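Local structure of acetyltransferase (Sinorhizobium meliloti, 4JXR) at residues Arg111-Gly116 against Arg164-Gly169; Arg15-Ile20 against Ala40-Arg45; Ala122-Gly125 against Ser131-Leu134; Val58-Asp61 against Ala65-Gly68; Glu23-Leu26 against Ala30-Glu33. The protein probably transfers the acetyl group of acetyl-CoA to an acceptor amine, perhaps phosphinothricin. All blocks are in the same frame, centred on the assembly; numbering follows the deposited sequence.

How the interactions relate
Interactions 2 and 5 are buried contacts around helix 14-27; a salt bridge from Arg45 NH2 to Glu33 OE2 (2.7 Å) joins them. Interaction 4, a hairpin end, touches interaction 2 through Ile20 and Ser16 and is the one contact held by backbone hydrogen bonds across its segments. Interaction 1 sets a helix end against the turn leaving strand 155-165, and interaction 3 sets a helix on the neighbouring strand 119-125; interaction 1 lies far from interactions 2 and 5, across the chain's centre. Water joins the segments in interactions 1 and 5, whereas interactions 2 and 3 rest on van der Waals contact. Interactions 1, 3 and 4 are only partly buried.

Interaction 1: Arg111-Gly116 against Arg164-Gly169; sequences RCTALG and RPLGEG
Thr113, in the last turn of helix 100-115, comes within 5.3 Å of Gly167 (CA to CA), where the chain leaving strand 155-165 enters a type II' beta turn from Leu166 to Gly169. The helix ends in a Schellman motif: Gly116 has positive phi, and its N-H bonds to the carbonyls of Cys112 and Thr113. Leu166, the first residue of the turn, divides its branches between two helix residues: CD1 meets Cys112 CB at 3.9 Å, while CD2 lies 3.8 Å from Thr113 OG1. The methyl of Thr113, CG2, stands anti to its backbone N and rests over the start of the turn, 3.9 Å from Gly167 N. With the methyl placed there, OG1 lies beside the backbone N and bonds to the carbonyl of Val109 one turn earlier. A water adds the polar link: it donates to Thr113 OG1 (2.8 Å) and accepts from Gly167 N (2.9 Å). In the conformer described, Arg164 NH1 donates to this water as well, and also to Pro165 O. No direct hydrogen bond crosses the contact, so its chemistry is two-sided: Cys112 and Leu166 share an apolar patch with Val85 and Met120 beneath the helix, and at the outer margin one water joins the hydroxyl of Thr113 to the backbone N-H of Gly167.

Interaction 2: Arg15-Ile20 against Ala40-Arg45; sequences RSITEI and AEMALR
Met42, present as selenomethionine, reaches from helix 39-51 to Thr18 and Ile17 on helix 14-27; the backbones are nearest at Thr18 and Met42, 6.4 Å apart between CA atoms. Its CB points at the partner helix and meets Thr18 OG1 at 3.4 Å. CG lies beside the same oxygen, at 3.5 Å, and also approaches the Thr18 methyl CG2 at 4.2 Å. From there the chain bends at both chi2 (-60°) and chi3 (-75°), folding past SE so that the terminal CE comes round to Ile17 CG2, 3.9 Å away. The Thr18 and selenomethionine side chains run alongside each other in opposite senses, and the selenomethionine side chain as a whole lies at a slant to that of Ile17. Ile17 CG2 is anti to the backbone N, which presents this branch to the methyl. The contact of Thr18 OG1 with CB and CG is not a hydrogen bond: that hydroxyl is bonded to the carbonyl of Leu14 in its own helix, and so a polar atom is satisfied at the apolar interface. On another side of helix 39-51, Arg45 NE pairs with Glu41 OE2 at 2.8 Å; Arg45 NH2 makes a second salt bridge with Glu33. Beneath the two helices lies strand 66-74, whose Tyr69 touches both Ile17 and Met42, while Leu14 and Tyr21 of helix 14-27 and Pro37 of the preceding loop complete the surroundings of the selenomethionine.

Interaction 3: Ala122-Gly125 against Ser131-Leu134; sequences AVIG and SIAL
With chi1 at -63°, Ile124 sets CG2 anti to the backbone N, against Ser131, and sends CG1 and CD1 on toward Ile132; Ser131, in the conformer described, holds OG anti to its own backbone N (chi1 179°). The side chains thus meet between strand 119-125 and helix 129-137, a beta-to-alpha step of the GNAT fold in which the helix following the strand packs back on the sheet. The firmest touch on the serine is carbon to carbon, Ser131 CB lying 3.7 Å from Ile124 CG2. In that conformer Ser131 OG also rests on the isoleucine, 3.6 Å from Ile124 CG2. Nothing polar is exchanged across the contact. The isoleucine is further enclosed by Met162 of strand 155-165 and by His135 of the helix. At the N-terminal end of helix 129-137, His128 and Ser130 bind acetyl-CoA in a structure of this protein, although the cofactor is not bound to this chain. The contact therefore lies beside the cofactor site. At the far end of the isoleucine, CD1 touches Ile132 at both CA and CG1, each 4.0 Å away.

Interaction 4: Val58-Asp61 against Ala65-Gly68; sequences VALD and AVIG
A classic beta bulge interrupts the hairpin of strands 56-60 and 66-74: Ile67 and Gly68 both face Ala59, shifting the register by one before Leu60 pairs with Val66. Ala59 O takes the N-H of Ile67 at 2.8 Å in a nearly straight bond (172°), while Gly68 N reaches this oxygen only weakly. In return Ala59 N donates to Gly68 O at 2.9 Å. Nearer the turn, Asp61 N donates to Ala65 O (2.9 Å), and Ala65 N closes the end of the hairpin on Asp61 OD1 (3.0 Å), meeting the oxygen from above the carboxylate plane. Asp61 CG lies between its own backbone N and carbonyl carbon (chi1 76°), bringing the carboxylate round to this N-H. On one face Val66 fits between Val58 and Leu60: its CG1 is 4.0 Å from Val58 CG1 and its CG2 3.8 Å from Leu60 CD2. Ile67 instead crosses Asp61 at about a right angle, with CG2 3.9 Å from Asp61 CB. Strand 5-8 flanks strand 56-60 on its other side. Helix 14-27 covers Val66 through Ser16 and Ile20, whereas Ile100 of helix 100-115 packs on Ala59 and Ile67.

Interaction 5: Glu23-Leu26 against Ala30-Glu33; sequences ESVL and ATYE
Val25, near the end of helix 14-27, packs tightly against the loop that follows, with one branch for each of two loop residues. Its CG1, anti to the backbone N (chi1 167°), meets the carbonyl oxygen of Glu33 at 3.5 Å, and CG2 lies 3.8 Å from Thr31 CG2. This threonine methyl also lies 3.8 Å from Val25 CA and, in the Ser24 conformer described, 3.6 Å from Ser24 OG, so it nestles against the last turns of the helix. With OG1 anti to the backbone N (chi1 172°), Thr31 bonds to Tyr21 OH of the helix, which also holds Glu33 OE1, and accepts from Glu33 N at 3.1 Å, an ST turn. The contact is looser toward Ala30, an exposed residue whose CB comes no nearer than 4.3 Å to Ser24 OG. There a water bridges helix and loop, donating to Ser24 O at 2.7 Å, accepting from Thr31 N in a longer bond, and hydrogen-bonding to Ser24 OG at 2.6 Å. Tyr90 of strand 84-91 touches both Ser24 and Thr31, bringing the sheet up to the helix-loop junction. Lys152 at the end of strand 141-152 bonds to the carbonyls of Val25, Thr31 and Glu33, while Tyr32 stacks edge-to-face with Tyr81 of the second subunit.

Interaction 1: Arg111-Gly116 against Arg164-Gly169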
# COMPACT_ATOMS: atom_id res chain seq x y z
N ARG A 111 18.45 -2.28 12.25
CA ARG A 111 17.46 -2.20 13.33
C ARG A 111 16.36 -3.22 13.10
O ARG A 111 15.95 -3.93 14.02
CB ARG A 111 16.90 -0.81 13.45
CG ARG A 111 17.89 0.20 14.03
CD ARG A 111 17.99 0.07 15.55
NE ARG A 111 16.83 0.57 16.27
CZ ARG A 111 16.64 1.85 16.57
NH1 ARG A 111 17.42 2.79 16.08
NH2 ARG A 111 15.67 2.22 17.37
N CYS A 112 15.80 -3.25 11.88
CA CYS A 112 14.67 -4.13 11.63
C CYS A 112 15.12 -5.58 11.63
O CYS A 112 14.31 -6.43 12.00
CB CYS A 112 13.97 -3.68 10.36
SG CYS A 112 13.09 -2.11 10.53
N THR A 113 16.34 -5.86 11.26
CA THR A 113 16.89 -7.21 11.40
C THR A 113 16.93 -7.60 12.89
O THR A 113 16.42 -8.66 13.27
CB THR A 113 18.29 -7.30 10.79
OG1 THR A 113 18.22 -7.01 9.40
CG2 THR A 113 18.90 -8.66 10.96
N ALA A 114 17.48 -6.74 13.72
CA ALA A 114 17.55 -6.99 15.15
C ALA A 114 16.18 -7.16 15.77
O ALA A 114 16.01 -7.99 16.69
CB ALA A 114 18.32 -5.88 15.85
N LEU A 115 15.21 -6.37 15.34
CA LEU A 115 13.87 -6.40 15.91
C LEU A 115 13.09 -7.63 15.52
O LEU A 115 12.12 -7.94 16.23
CB LEU A 115 13.11 -5.13 15.52
CG LEU A 115 13.54 -3.87 16.25
CD1 LEU A 115 12.95 -2.63 15.55
CD2 LEU A 115 13.17 -3.90 17.69
N GLY A 116 13.44 -8.31 14.44
CA GLY A 116 12.81 -9.55 14.05
C GLY A 116 11.91 -9.48 12.84
O GLY A 116 11.21 -10.44 12.54
N ARG A 164 14.19 -6.41 -0.03
CA ARG A 164 15.37 -7.02 0.58
C ARG A 164 14.82 -8.01 1.67
O ARG A 164 14.05 -7.54 2.50
CB ARG A 164 16.26 -5.94 1.24
CG ARG A 164 17.62 -6.49 1.69
CD ARG A 164 18.30 -5.49 2.64
NE ARG A 164 19.66 -5.82 3.02
CZ ARG A 164 20.04 -6.61 4.02
NH1 ARG A 164 19.17 -7.36 4.69
NH2 ARG A 164 21.32 -6.63 4.34
N PRO A 165 15.30 -9.26 1.79
CA PRO A 165 15.01 -10.04 2.99
C PRO A 165 15.77 -9.44 4.16
O PRO A 165 16.81 -8.80 3.99
CB PRO A 165 15.53 -11.43 2.64
CG PRO A 165 16.66 -11.16 1.69
CD PRO A 165 16.19 -9.97 0.87
N LEU A 166 15.27 -9.71 5.34
CA LEU A 166 15.91 -9.33 6.58
C LEU A 166 16.14 -10.60 7.41
O LEU A 166 15.21 -11.39 7.57
CB LEU A 166 15.05 -8.36 7.41
CG LEU A 166 14.70 -7.04 6.73
CD1 LEU A 166 13.68 -6.33 7.58
CD2 LEU A 166 15.92 -6.17 6.50
N GLY A 167 17.31 -10.72 7.99
CA GLY A 167 17.58 -11.81 8.86
C GLY A 167 17.37 -13.16 8.19
O GLY A 167 17.82 -13.40 7.09
N GLU A 168 16.61 -13.99 8.89
CA GLU A 168 16.28 -15.32 8.39
C GLU A 168 15.31 -15.30 7.19
O GLU A 168 15.10 -16.33 6.60
CB GLU A 168 15.74 -16.19 9.55
CG GLU A 168 16.86 -16.48 10.57
CD GLU A 168 16.42 -17.20 11.86
OE1 GLU A 168 15.32 -17.60 12.03
OE2 GLU A 168 17.26 -17.34 12.77
N GLY A 169 14.66 -14.16 6.90
CA GLY A 169 13.82 -14.06 5.70
C GLY A 169 12.70 -15.10 5.76
O GLY A 169 11.99 -15.21 6.73
O HOH W 1 19.23 -8.62 7.35

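Interaction 2: Arg15-Ile20 against Ala40-Arg45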
# COMPACT_ATOMS: atom_id res chain seq x y z
N ARG A 15 10.41 19.78 14.48
CA ARG A 15 10.41 20.98 13.66
C ARG A 15 11.29 20.80 12.41
O ARG A 15 10.90 21.12 11.27
CB ARG A 15 10.83 22.18 14.50
CG ARG A 15 10.70 23.47 13.74
CD ARG A 15 10.78 24.65 14.71
NE ARG A 15 10.43 25.91 14.09
CZ ARG A 15 11.34 26.78 13.67
NH1 ARG A 15 12.61 26.58 13.90
NH2 ARG A 15 10.93 27.88 13.07
N SER A 16 12.51 20.28 12.63
CA SER A 16 13.42 20.02 11.54
C SER A 16 12.91 18.93 10.59
O SER A 16 13.01 19.10 9.37
CB SER A 16 14.78 19.60 12.08
OG SER A 16 15.43 20.64 12.85
N ILE A 17 12.37 17.86 11.14
CA ILE A 17 11.79 16.81 10.32
C ILE A 17 10.69 17.36 9.42
O ILE A 17 10.61 17.07 8.22
CB ILE A 17 11.27 15.69 11.21
CG1 ILE A 17 12.43 14.87 11.81
CG2 ILE A 17 10.29 14.78 10.48
CD1 ILE A 17 12.06 14.03 12.98
N THR A 18 9.83 18.22 10.00
CA THR A 18 8.73 18.80 9.27
C THR A 18 9.22 19.64 8.11
O THR A 18 8.67 19.62 7.04
CB THR A 18 7.81 19.56 10.23
OG1 THR A 18 7.28 18.67 11.22
CG2 THR A 18 6.65 20.21 9.50
N GLU A 19 10.25 20.43 8.41
CA GLU A 19 10.83 21.28 7.34
C GLU A 19 11.51 20.51 6.10
O GLU A 19 11.36 20.78 4.89
CB GLU A 19 11.83 22.30 7.88
CG GLU A 19 12.36 23.21 6.74
CD GLU A 19 11.25 23.78 5.82
OE1 GLU A 19 11.32 23.66 4.54
OE2 GLU A 19 10.30 24.36 6.40
N ILE A 20 12.19 19.42 6.52
CA ILE A 20 12.78 18.54 5.54
C ILE A 20 11.69 17.93 4.68
O ILE A 20 11.78 17.89 3.45
CB ILE A 20 13.67 17.47 6.19
CG1 ILE A 20 14.89 18.12 6.82
CG2 ILE A 20 14.09 16.41 5.22
CD1 ILE A 20 15.64 17.24 7.80
N ALA A 40 2.32 19.54 13.75
CA ALA A 40 1.40 18.79 14.58
C ALA A 40 1.08 17.42 13.91
O ALA A 40 1.02 16.41 14.59
CB ALA A 40 0.12 19.54 14.81
N GLU A 41 0.84 17.45 12.60
CA GLU A 41 0.54 16.22 11.88
C GLU A 41 1.75 15.31 11.85
O GLU A 41 1.62 14.09 12.07
CB GLU A 41 0.02 16.50 10.51
CG GLU A 41 -0.19 15.27 9.64
CD GLU A 41 -1.16 14.25 10.15
OE1 GLU A 41 -2.09 14.63 10.90
OE2 GLU A 41 -1.02 13.06 9.78
N MSE A 42 2.92 15.84 11.57
CA MSE A 42 4.14 15.04 11.56
C MSE A 42 4.37 14.41 12.93
O MSE A 42 4.88 13.28 13.03
CB MSE A 42 5.32 15.84 11.12
CG MSE A 42 5.24 16.29 9.63
SE MSE A 42 5.15 14.87 8.39
CE MSE A 42 7.01 14.28 8.43
N ALA A 43 4.07 15.16 14.01
CA ALA A 43 4.23 14.68 15.35
C ALA A 43 3.30 13.51 15.65
O ALA A 43 3.73 12.57 16.31
CB ALA A 43 4.00 15.81 16.35
N LEU A 44 2.07 13.56 15.19
CA LEU A 44 1.16 12.45 15.35
C LEU A 44 1.68 11.22 14.59
O LEU A 44 1.67 10.11 15.11
CB LEU A 44 -0.24 12.81 14.89
CG LEU A 44 -1.26 11.69 14.90
CD1 LEU A 44 -1.38 11.08 16.26
CD2 LEU A 44 -2.61 12.18 14.45
N ARG A 45 2.16 11.43 13.37
CA ARG A 45 2.73 10.32 12.61
C ARG A 45 3.92 9.70 13.34
O ARG A 45 4.02 8.48 13.42
CB ARG A 45 3.13 10.78 11.21
CG ARG A 45 1.95 11.23 10.36
CD ARG A 45 2.38 11.74 9.00
NE ARG A 45 1.27 12.33 8.26
CZ ARG A 45 1.34 12.75 7.00
NH1 ARG A 45 2.47 12.63 6.32
NH2 ARG A 45 0.28 13.29 6.42

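Interaction 3: Ala122-Gly125 against Ser131-Leu134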
# COMPACT_ATOMS: atom_id res chain seq x y z
N ALA A 122 10.75 -1.14 -0.38
CA ALA A 122 10.83 0.27 -0.70
C ALA A 122 9.85 0.54 -1.85
O ALA A 122 9.83 -0.17 -2.84
CB ALA A 122 12.22 0.67 -1.11
N VAL A 123 9.06 1.57 -1.67
CA VAL A 123 8.09 2.04 -2.68
C VAL A 123 8.59 3.39 -3.12
O VAL A 123 8.51 4.36 -2.34
CB VAL A 123 6.67 2.10 -2.11
CG1 VAL A 123 5.73 2.61 -3.21
CG2 VAL A 123 6.23 0.76 -1.58
N ILE A 124 9.23 3.47 -4.27
CA ILE A 124 10.06 4.60 -4.69
C ILE A 124 9.25 5.49 -5.62
O ILE A 124 8.98 5.16 -6.78
CB ILE A 124 11.34 4.11 -5.33
CG1 ILE A 124 12.12 3.30 -4.20
CG2 ILE A 124 12.18 5.30 -5.83
CD1 ILE A 124 13.40 2.68 -4.67
N GLY A 125 8.87 6.64 -5.11
CA GLY A 125 8.10 7.61 -5.88
C GLY A 125 8.87 8.12 -7.06
O GLY A 125 10.07 8.45 -7.00
N SER A 131 17.43 6.99 -6.04
CA SER A 131 16.86 6.23 -4.92
C SER A 131 16.90 4.73 -5.21
O SER A 131 17.20 3.93 -4.32
CB SER A 131 15.44 6.68 -4.66
OG SER A 131 14.90 5.94 -3.60
N ILE A 132 16.60 4.33 -6.44
CA ILE A 132 16.73 2.94 -6.81
C ILE A 132 18.14 2.44 -6.53
O ILE A 132 18.35 1.37 -5.98
CB ILE A 132 16.28 2.72 -8.27
CG1 ILE A 132 14.78 2.97 -8.42
CG2 ILE A 132 16.66 1.33 -8.75
CD1 ILE A 132 14.27 2.86 -9.84
N ALA A 133 19.14 3.24 -6.93
CA ALA A 133 20.54 2.85 -6.79
C ALA A 133 20.95 2.78 -5.31
O ALA A 133 21.71 1.91 -4.94
CB ALA A 133 21.43 3.80 -7.55
N LEU A 134 20.49 3.73 -4.51
CA LEU A 134 20.75 3.66 -3.07
C LEU A 134 20.29 2.35 -2.47
O LEU A 134 20.98 1.70 -1.72
CB LEU A 134 20.03 4.85 -2.38
CG LEU A 134 19.97 4.76 -0.84
CD1 LEU A 134 21.35 4.74 -0.21
CD2 LEU A 134 19.11 5.89 -0.30

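Interaction 4: Val58-Asp61 against Ala65-Gly68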
# COMPACT_ATOMS: atom_id res chain seq x y z
N VAL A 58 17.38 10.09 12.97
CA VAL A 58 17.83 11.30 12.31
C VAL A 58 19.33 11.21 12.03
O VAL A 58 20.08 10.52 12.73
CB VAL A 58 17.53 12.57 13.13
CG1 VAL A 58 16.03 12.81 13.22
CG2 VAL A 58 18.14 12.50 14.54
N ALA A 59 19.73 11.96 11.02
CA ALA A 59 21.14 12.23 10.70
C ALA A 59 21.43 13.69 11.06
O ALA A 59 20.61 14.57 10.82
CB ALA A 59 21.42 12.03 9.22
N LEU A 60 22.60 13.88 11.64
CA LEU A 60 23.02 15.18 12.15
C LEU A 60 24.23 15.70 11.43
O LEU A 60 25.11 14.95 11.02
CB LEU A 60 23.45 15.04 13.61
CG LEU A 60 22.46 14.37 14.56
CD1 LEU A 60 23.02 14.33 15.99
CD2 LEU A 60 21.06 15.00 14.53
N ASP A 61 24.31 17.02 11.31
CA ASP A 61 25.55 17.66 10.88
C ASP A 61 26.52 17.77 12.04
O ASP A 61 26.26 17.31 13.13
CB ASP A 61 25.21 19.00 10.17
CG ASP A 61 24.81 20.16 11.14
OD1 ASP A 61 24.95 20.00 12.35
OD2 ASP A 61 24.36 21.22 10.65
N ALA A 65 22.72 19.60 14.24
CA ALA A 65 21.44 19.92 13.63
C ALA A 65 20.96 18.73 12.77
O ALA A 65 21.75 18.08 12.09
CB ALA A 65 21.53 21.13 12.71
N VAL A 66 19.65 18.50 12.78
CA VAL A 66 19.06 17.43 11.96
C VAL A 66 19.07 17.83 10.52
O VAL A 66 18.52 18.87 10.16
CB VAL A 66 17.63 17.17 12.44
CG1 VAL A 66 16.90 16.26 11.48
CG2 VAL A 66 17.64 16.59 13.85
N ILE A 67 19.68 16.99 9.67
CA ILE A 67 19.77 17.24 8.23
C ILE A 67 19.13 16.15 7.38
O ILE A 67 19.08 16.26 6.17
CB ILE A 67 21.23 17.51 7.80
CG1 ILE A 67 22.13 16.34 8.15
CG2 ILE A 67 21.71 18.82 8.46
CD1 ILE A 67 23.51 16.42 7.60
N GLY A 68 18.62 15.09 8.01
CA GLY A 68 17.89 14.05 7.33
C GLY A 68 17.23 13.18 8.35
O GLY A 68 17.56 13.23 9.53

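Interaction 5: Glu23-Leu26 against Ala30-Glu33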
# COMPACT_ATOMS: atom_id res chain seq x y z
N GLU A 23 10.04 20.38 2.19
CA GLU A 23 10.82 20.66 0.99
C GLU A 23 10.60 19.50 0.01
O GLU A 23 10.50 19.71 -1.22
CB GLU A 23 12.28 20.86 1.36
CG GLU A 23 13.18 21.32 0.22
CD GLU A 23 13.54 20.30 -0.84
OE1 GLU A 23 13.68 19.04 -0.60
OE2 GLU A 23 13.84 20.83 -1.96
N SER A 24 10.58 18.26 0.51
CA SER A 24 10.35 17.10 -0.35
C SER A 24 8.96 17.11 -0.95
O SER A 24 8.77 16.82 -2.15
CB SER A 24 10.55 15.82 0.46
OG SER A 24 10.42 14.64 -0.35
N VAL A 25 7.96 17.45 -0.15
CA VAL A 25 6.61 17.51 -0.66
C VAL A 25 6.50 18.52 -1.79
O VAL A 25 5.87 18.25 -2.81
CB VAL A 25 5.60 17.85 0.47
CG1 VAL A 25 4.24 18.22 -0.09
CG2 VAL A 25 5.48 16.67 1.44
N LEU A 26 7.10 19.70 -1.61
CA LEU A 26 6.98 20.77 -2.58
C LEU A 26 7.84 20.58 -3.79
O LEU A 26 7.38 20.99 -4.90
CB LEU A 26 7.32 22.09 -1.94
CG LEU A 26 6.38 22.54 -0.84
CD1 LEU A 26 6.89 23.79 -0.11
CD2 LEU A 26 4.97 22.77 -1.36
N ALA A 30 9.59 11.89 -4.40
CA ALA A 30 9.73 10.79 -3.44
C ALA A 30 8.48 10.58 -2.65
O ALA A 30 8.23 9.47 -2.23
CB ALA A 30 10.92 11.00 -2.52
N THR A 31 7.76 11.66 -2.35
CA THR A 31 6.50 11.55 -1.67
C THR A 31 5.39 12.02 -2.61
O THR A 31 5.54 13.02 -3.33
CB THR A 31 6.45 12.34 -0.35
OG1 THR A 31 5.10 12.32 0.14
CG2 THR A 31 6.92 13.77 -0.53
N TYR A 32 4.29 11.29 -2.59
CA TYR A 32 3.13 11.61 -3.41
C TYR A 32 2.13 12.47 -2.64
O TYR A 32 1.08 12.83 -3.16
CB TYR A 32 2.46 10.32 -3.88
CG TYR A 32 3.22 9.62 -4.99
CD1 TYR A 32 4.46 10.08 -5.43
CD2 TYR A 32 2.69 8.50 -5.60
CE1 TYR A 32 5.15 9.44 -6.45
CE2 TYR A 32 3.37 7.84 -6.61
CZ TYR A 32 4.60 8.32 -7.03
OH TYR A 32 5.29 7.67 -8.02
N GLU A 33 2.49 12.82 -1.41
CA GLU A 33 1.72 13.96 -0.74
C GLU A 33 1.94 15.42 -1.44
O GLU A 33 3.00 15.57 -2.02
CB GLU A 33 2.19 14.04 0.71
CG GLU A 33 1.25 14.65 1.71
CD GLU A 33 1.34 13.99 3.08
OE1 GLU A 33 2.38 13.40 3.45
OE2 GLU A 33 0.35 14.09 3.80
O HOH W 2 9.55 14.25 -2.72